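PDB 3PGB: putative uncharacterized protein from Emericella nidulans, which probably oxidises primary amines to aldehydes as a secreted copper amine oxidase, using a copper ion and one topaquinone cofactor per subunit. Local coordinates for residues R578-N590 with F674-T686. Residues are numbered along the deposited sequence; the frame is centred on the assembly and turned at random.
Sequences RSFIHSEDEARLN and FSTFFNGESLNQT. With CA (calcium ion), chain E; NAG (2-acetamido-2-deoxy-beta-D-glucopyranose), chain C.
Glu584 reaches from the turn between strands 570-580 and 588-589 into the loop 674-686, where a calcium ion holds its tip. CB lies against the backbone of Glu681. Glu584 CG sits 3.4 Å from Glu681 O and meets Leu683 CD2. Chi1 is -71°, with CG beside the backbone N, and the chain then runs extended, which carries the carboxylate to the metal. Both Glu584 oxygens bind calcium, OE1 at 2.5 Å and OE2 at 2.6 Å. OE1 also accepts from Asn679 N, nearly along its C-O axis, and more weakly from Glu681 N. OE2 accepts from Arg650 N, so the carboxylate is fixed in rotation at both oxygens.

Phe677 O, the Asn679 side chain, Glu681 OE1 and two waters complete seven-fold coordination. Glu681 OE1 is also hydrogen-bonded to His652. This is the second calcium site of the enzyme domain of this copper amine oxidase, distinct from the site at Asp541 and Asp687. It ties the loop that precedes strand 686-698 to the turn that carries Glu584.

The backbones are bridged once, at Ser583 and Ser682. Glu584 N donates to Glu681 O at 2.9 Å, and Leu683 N to His582 O at 3.1 Å. The Leu683 side chain sets out toward 578-590, and its CD1 packs 3.6 Å from Ala587 CB and also touches Ile581 CG2.

At the other end, Arg588 lies over one face of the Phe678 ring. Arg588 CD stands over the ring centre, 3.8 Å from the Phe678 centroid, in a CH-pi contact. A bend at chi3 (80°) turns the guanidinium to 16° from parallel with the ring, in an off-centre cation-pi contact. Arg588 NE is hydrogen-bonded to Gln647 OE1, and NH1 reaches Ser675 OG through a water.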
loop_
_atom_site.group_PDB
_atom_site.type_symbol
_atom_site.label_atom_id
_atom_site.label_comp_id
_atom_site.label_asym_id
_atom_site.label_seq_id
_atom_site.Cartn_x
_atom_site.Cartn_y
_atom_site.Cartn_z
ATOM N N ARG A 578 25.046 6.899 5.221
ATOM C CA ARG A 578 24.880 7.670 3.989
ATOM C C ARG A 578 25.957 7.396 2.955
ATOM O O ARG A 578 27.139 7.318 3.283
ATOM C CB ARG A 578 24.865 9.156 4.292
ATOM C CG ARG A 578 23.842 9.531 5.320
ATOM C CD ARG A 578 23.317 10.910 5.071
ATOM N NE ARG A 578 22.925 11.560 6.307
ATOM C CZ ARG A 578 22.508 12.815 6.380
ATOM N NH1 ARG A 578 22.410 13.557 5.273
ATOM N NH2 ARG A 578 22.183 13.329 7.563
ATOM N N SER A 579 25.531 7.272 1.702
ATOM C CA SER A 579 26.437 7.077 0.584
ATOM C C SER A 579 25.778 7.566 -0.694
ATOM O O SER A 579 24.560 7.455 -0.848
ATOM C CB SER A 579 26.798 5.595 0.438
ATOM O OG SER A 579 25.683 4.830 0.002
ATOM N N PHE A 580 26.583 8.098 -1.608
ATOM C CA PHE A 580 26.103 8.483 -2.927
ATOM C C PHE A 580 26.475 7.404 -3.934
ATOM O O PHE A 580 27.569 6.849 -3.865
ATOM C CB PHE A 580 26.733 9.805 -3.358
ATOM C CG PHE A 580 26.365 10.970 -2.487
ATOM C CD1 PHE A 580 25.113 11.564 -2.591
ATOM C CD2 PHE A 580 27.277 11.492 -1.581
ATOM C CE1 PHE A 580 24.768 12.656 -1.793
ATOM C CE2 PHE A 580 26.945 12.585 -0.777
ATOM C CZ PHE A 580 25.686 13.166 -0.883
ATOM N N ILE A 581 25.573 7.097 -4.859
ATOM C CA ILE A 581 25.916 6.238 -5.990
ATOM C C ILE A 581 26.836 7.045 -6.901
ATOM O O ILE A 581 26.465 8.116 -7.366
ATOM C CB ILE A 581 24.670 5.761 -6.759
ATOM C CG1 ILE A 581 23.871 4.781 -5.900
ATOM C CG2 ILE A 581 25.067 5.092 -8.074
ATOM C CD1 ILE A 581 22.625 4.242 -6.574
ATOM N N HIS A 582 28.046 6.546 -7.124
ATOM C CA HIS A 582 29.060 7.295 -7.869
ATOM C C HIS A 582 29.016 7.028 -9.365
ATOM O O HIS A 582 29.366 7.897 -10.167
ATOM C CB HIS A 582 30.457 6.941 -7.367
ATOM C CG HIS A 582 30.704 7.335 -5.949
ATOM N ND1 HIS A 582 30.685 8.648 -5.530
ATOM C CD2 HIS A 582 30.988 6.592 -4.855
ATOM C CE1 HIS A 582 30.942 8.696 -4.235
ATOM N NE2 HIS A 582 31.129 7.462 -3.801
ATOM N N SER A 583 28.595 5.822 -9.733
ATOM C CA SER A 583 28.755 5.342 -11.092
ATOM C C SER A 583 27.686 4.316 -11.462
ATOM O O SER A 583 27.060 3.709 -10.592
ATOM C CB SER A 583 30.170 4.758 -11.244
ATOM O OG SER A 583 30.161 3.425 -11.729
ATOM N N GLU A 584 27.493 4.128 -12.762
ATOM C CA GLU A 584 26.594 3.103 -13.278
ATOM C C GLU A 584 27.016 1.670 -12.920
ATOM O O GLU A 584 26.222 0.734 -13.068
ATOM C CB GLU A 584 26.484 3.229 -14.796
ATOM C CG GLU A 584 25.703 4.447 -15.260
ATOM C CD GLU A 584 25.597 4.542 -16.771
ATOM O OE1 GLU A 584 26.444 3.946 -17.476
ATOM O OE2 GLU A 584 24.674 5.224 -17.266
ATOM N N ASP A 585 28.256 1.489 -12.470
ATOM C CA ASP A 585 28.733 0.167 -12.068
ATOM C C ASP A 585 27.997 -0.335 -10.824
ATOM O O ASP A 585 27.824 -1.545 -10.655
ATOM C CB ASP A 585 30.250 0.173 -11.814
ATOM C CG ASP A 585 31.061 0.502 -13.063
ATOM O OD1 ASP A 585 30.647 0.113 -14.180
ATOM O OD2 ASP A 585 32.126 1.145 -12.924
ATOM N N GLU A 586 27.548 0.596 -9.981
ATOM C CA GLU A 586 26.897 0.278 -8.705
ATOM C C GLU A 586 25.459 0.819 -8.660
ATOM O O GLU A 586 24.931 1.125 -7.588
ATOM C CB GLU A 586 27.730 0.854 -7.544
ATOM C CG GLU A 586 27.938 2.366 -7.632
ATOM C CD GLU A 586 28.831 2.934 -6.542
ATOM O OE1 GLU A 586 29.747 3.713 -6.888
ATOM O OE2 GLU A 586 28.617 2.624 -5.346
ATOM N N ALA A 587 24.823 0.915 -9.825
ATOM C CA ALA A 587 23.531 1.590 -9.952
ATOM C C ALA A 587 22.351 0.647 -10.215
ATOM O O ALA A 587 21.286 1.101 -10.611
ATOM C CB ALA A 587 23.609 2.647 -11.046
ATOM N N ARG A 588 22.534 -0.648 -9.991
ATOM C CA ARG A 588 21.453 -1.616 -10.160
ATOM C C ARG A 588 21.218 -2.315 -8.827
ATOM O O ARG A 588 21.991 -3.185 -8.421
ATOM C CB ARG A 588 21.790 -2.641 -11.248
ATOM C CG ARG A 588 22.015 -2.039 -12.615
ATOM C CD ARG A 588 22.294 -3.113 -13.658
ATOM N NE ARG A 588 21.074 -3.761 -14.136
ATOM C CZ ARG A 588 21.045 -4.798 -14.974
ATOM N NH1 ARG A 588 22.173 -5.322 -15.444
ATOM N NH2 ARG A 588 19.878 -5.315 -15.347
ATOM N N LEU A 589 20.141 -1.933 -8.151
ATOM C CA LEU A 589 19.931 -2.354 -6.777
ATOM C C LEU A 589 18.493 -2.777 -6.492
ATOM O O LEU A 589 17.588 -2.596 -7.316
ATOM C CB LEU A 589 20.401 -1.256 -5.805
ATOM C CG LEU A 589 20.416 0.201 -6.280
ATOM C CD1 LEU A 589 19.026 0.642 -6.701
ATOM C CD2 LEU A 589 20.947 1.104 -5.185
ATOM N N ASN A 590 18.315 -3.381 -5.323
ATOM C CA ASN A 590 17.016 -3.837 -4.867
ATOM C C ASN A 590 16.676 -3.218 -3.525
ATOM O O ASN A 590 17.564 -2.783 -2.784
ATOM C CB ASN A 590 17.011 -5.357 -4.782
ATOM C CG ASN A 590 17.130 -6.007 -6.149
ATOM O OD1 ASN A 590 16.468 -5.587 -7.090
ATOM N ND2 ASN A 590 17.974 -7.026 -6.264
ATOM N N PHE A 674 18.720 -3.440 -22.695
ATOM C CA PHE A 674 18.865 -2.561 -21.532
ATOM C C PHE A 674 20.227 -2.720 -20.842
ATOM O O PHE A 674 20.782 -1.735 -20.358
ATOM C CB PHE A 674 17.712 -2.790 -20.539
ATOM C CG PHE A 674 17.649 -1.774 -19.431
ATOM C CD1 PHE A 674 17.269 -0.465 -19.694
ATOM C CD2 PHE A 674 17.963 -2.122 -18.124
ATOM C CE1 PHE A 674 17.210 0.477 -18.677
ATOM C CE2 PHE A 674 17.900 -1.180 -17.101
ATOM C CZ PHE A 674 17.527 0.115 -17.380
ATOM N N SER A 675 20.772 -3.937 -20.815
ATOM C CA SER A 675 22.102 -4.178 -20.206
ATOM C C SER A 675 23.189 -3.221 -20.681
ATOM O O SER A 675 24.063 -2.841 -19.902
ATOM C CB SER A 675 22.592 -5.606 -20.469
ATOM O OG SER A 675 21.989 -6.500 -19.561
ATOM N N THR A 676 23.121 -2.849 -21.958
ATOM C CA THR A 676 24.161 -2.056 -22.608
ATOM C C THR A 676 24.135 -0.586 -22.184
ATOM O O THR A 676 25.046 0.165 -22.508
ATOM C CB THR A 676 24.046 -2.153 -24.157
ATOM O OG1 THR A 676 22.866 -1.477 -24.602
ATOM C CG2 THR A 676 23.988 -3.621 -24.615
ATOM N N PHE A 677 23.095 -0.180 -21.456
ATOM C CA PHE A 677 23.021 1.170 -20.879
ATOM C C PHE A 677 24.099 1.382 -19.819
ATOM O O PHE A 677 24.463 2.522 -19.530
ATOM C CB PHE A 677 21.655 1.416 -20.217
ATOM C CG PHE A 677 20.517 1.669 -21.177
ATOM C CD1 PHE A 677 20.536 1.193 -22.495
ATOM C CD2 PHE A 677 19.387 2.357 -20.733
ATOM C CE1 PHE A 677 19.460 1.425 -23.350
ATOM C CE2 PHE A 677 18.311 2.591 -21.576
ATOM C CZ PHE A 677 18.348 2.123 -22.893
ATOM N N PHE A 678 24.584 0.287 -19.233
ATOM C CA PHE A 678 25.516 0.343 -18.104
ATOM C C PHE A 678 26.962 0.166 -18.570
ATOM O O PHE A 678 27.450 -0.959 -18.745
ATOM C CB PHE A 678 25.116 -0.694 -17.050
ATOM C CG PHE A 678 23.717 -0.503 -16.547
ATOM C CD1 PHE A 678 23.468 0.286 -15.426
ATOM C CD2 PHE A 678 22.643 -1.046 -17.235
ATOM C CE1 PHE A 678 22.166 0.499 -14.984
ATOM C CE2 PHE A 678 21.348 -0.839 -16.802
ATOM C CZ PHE A 678 21.105 -0.065 -15.672
ATOM N N ASN A 679 27.617 1.310 -18.778
ATOM C CA ASN A 679 28.992 1.387 -19.264
ATOM C C ASN A 679 29.799 2.365 -18.411
ATOM O O ASN A 679 30.505 3.232 -18.929
ATOM C CB ASN A 679 29.018 1.804 -20.747
ATOM C CG ASN A 679 28.364 3.155 -20.993
ATOM O OD1 ASN A 679 27.505 3.588 -20.220
ATOM N ND2 ASN A 679 28.765 3.826 -22.068
ATOM N N GLY A 680 29.660 2.228 -17.094
ATOM C CA GLY A 680 30.525 2.915 -16.129
ATOM C C GLY A 680 30.502 4.435 -16.097
ATOM O O GLY A 680 31.432 5.047 -15.575
ATOM N N GLU A 681 29.450 5.047 -16.635
ATOM C CA GLU A 681 29.328 6.501 -16.631
ATOM C C GLU A 681 29.047 7.034 -15.232
ATOM O O GLU A 681 28.411 6.362 -14.413
ATOM C CB GLU A 681 28.217 6.961 -17.574
ATOM C CG GLU A 681 28.484 6.700 -19.038
ATOM C CD GLU A 681 27.438 7.325 -19.931
ATOM O OE1 GLU A 681 26.342 6.735 -20.071
ATOM O OE2 GLU A 681 27.710 8.403 -20.500
ATOM N N SER A 682 29.510 8.253 -14.971
ATOM C CA SER A 682 29.366 8.869 -13.660
ATOM C C SER A 682 27.932 9.329 -13.432
ATOM O O SER A 682 27.291 9.890 -14.326
ATOM C CB SER A 682 30.318 10.057 -13.513
ATOM O OG SER A 682 30.152 10.702 -12.260
ATOM N N LEU A 683 27.438 9.080 -12.224
ATOM C CA LEU A 683 26.118 9.539 -11.810
ATOM C C LEU A 683 26.257 10.535 -10.657
ATOM O O LEU A 683 25.303 10.769 -9.914
ATOM C CB LEU A 683 25.240 8.345 -11.405
ATOM C CG LEU A 683 25.019 7.259 -12.468
ATOM C CD1 LEU A 683 24.308 6.062 -11.864
ATOM C CD2 LEU A 683 24.243 7.795 -13.671
ATOM N N ASN A 684 27.445 11.127 -10.518
ATOM C CA ASN A 684 27.666 12.187 -9.534
ATOM C C ASN A 684 27.370 13.562 -10.132
ATOM O O ASN A 684 28.157 14.087 -10.908
ATOM C CB ASN A 684 29.097 12.156 -9.006
ATOM C CG ASN A 684 29.307 13.113 -7.849
ATOM O OD1 ASN A 684 28.585 13.062 -6.853
ATOM N ND2 ASN A 684 30.295 13.988 -7.971
ATOM N N GLN A 685 26.230 14.133 -9.753
ATOM C CA GLN A 685 25.775 15.429 -10.254
ATOM C C GLN A 685 25.809 15.526 -11.776
ATOM O O GLN A 685 26.371 16.462 -12.349
ATOM C CB GLN A 685 26.555 16.567 -9.591
ATOM C CG GLN A 685 26.159 16.776 -8.146
ATOM C CD GLN A 685 24.709 17.170 -7.993
ATOM O OE1 GLN A 685 23.893 16.391 -7.504
ATOM N NE2 GLN A 685 24.378 18.386 -8.414
ATOM N N THR A 686 25.204 14.532 -12.416
ATOM C CA THR A 686 24.927 14.568 -13.844
ATOM C C THR A 686 23.443 14.309 -14.019
ATOM O O THR A 686 22.732 14.101 -13.031
ATOM C CB THR A 686 25.727 13.499 -14.619
ATOM O OG1 THR A 686 25.175 12.202 -14.368
ATOM C CG2 THR A 686 27.199 13.521 -14.209
HETATM CA CA CA E . 25.459 4.595 -19.665
HETATM C C1 NAG C . 30.558 14.931 -6.915
HETATM C C2 NAG C . 32.018 15.342 -6.980
HETATM C C3 NAG C . 32.289 16.270 -5.803
HETATM C C4 NAG C . 31.384 17.497 -5.864
HETATM C C5 NAG C . 29.925 17.126 -6.149
HETATM C C6 NAG C . 29.212 18.319 -6.762
HETATM C C7 NAG C . 33.903 13.939 -7.729
HETATM C C8 NAG C . 34.671 12.666 -7.501
HETATM N N2 NAG C . 32.869 14.162 -6.910
HETATM O O3 NAG C . 33.639 16.670 -5.827
HETATM O O4 NAG C . 31.432 18.177 -4.620
HETATM O O5 NAG C . 29.735 16.065 -7.061
HETATM O O6 NAG C . 28.547 18.987 -5.726
HETATM O O7 NAG C . 34.246 14.708 -8.629
HETATM O O HOH W 1 24.229 9.113 -8.112
HETATM O O HOH W 2 31.800 10.031 -9.843
HETATM O O HOH W 3 28.299 0.197 -15.479
HETATM O O HOH W 4 21.153 -7.574 -17.095
HETATM O O HOH W 5 25.166 4.437 -22.009
HETATM O O HOH W 6 23.256 5.590 -19.940
#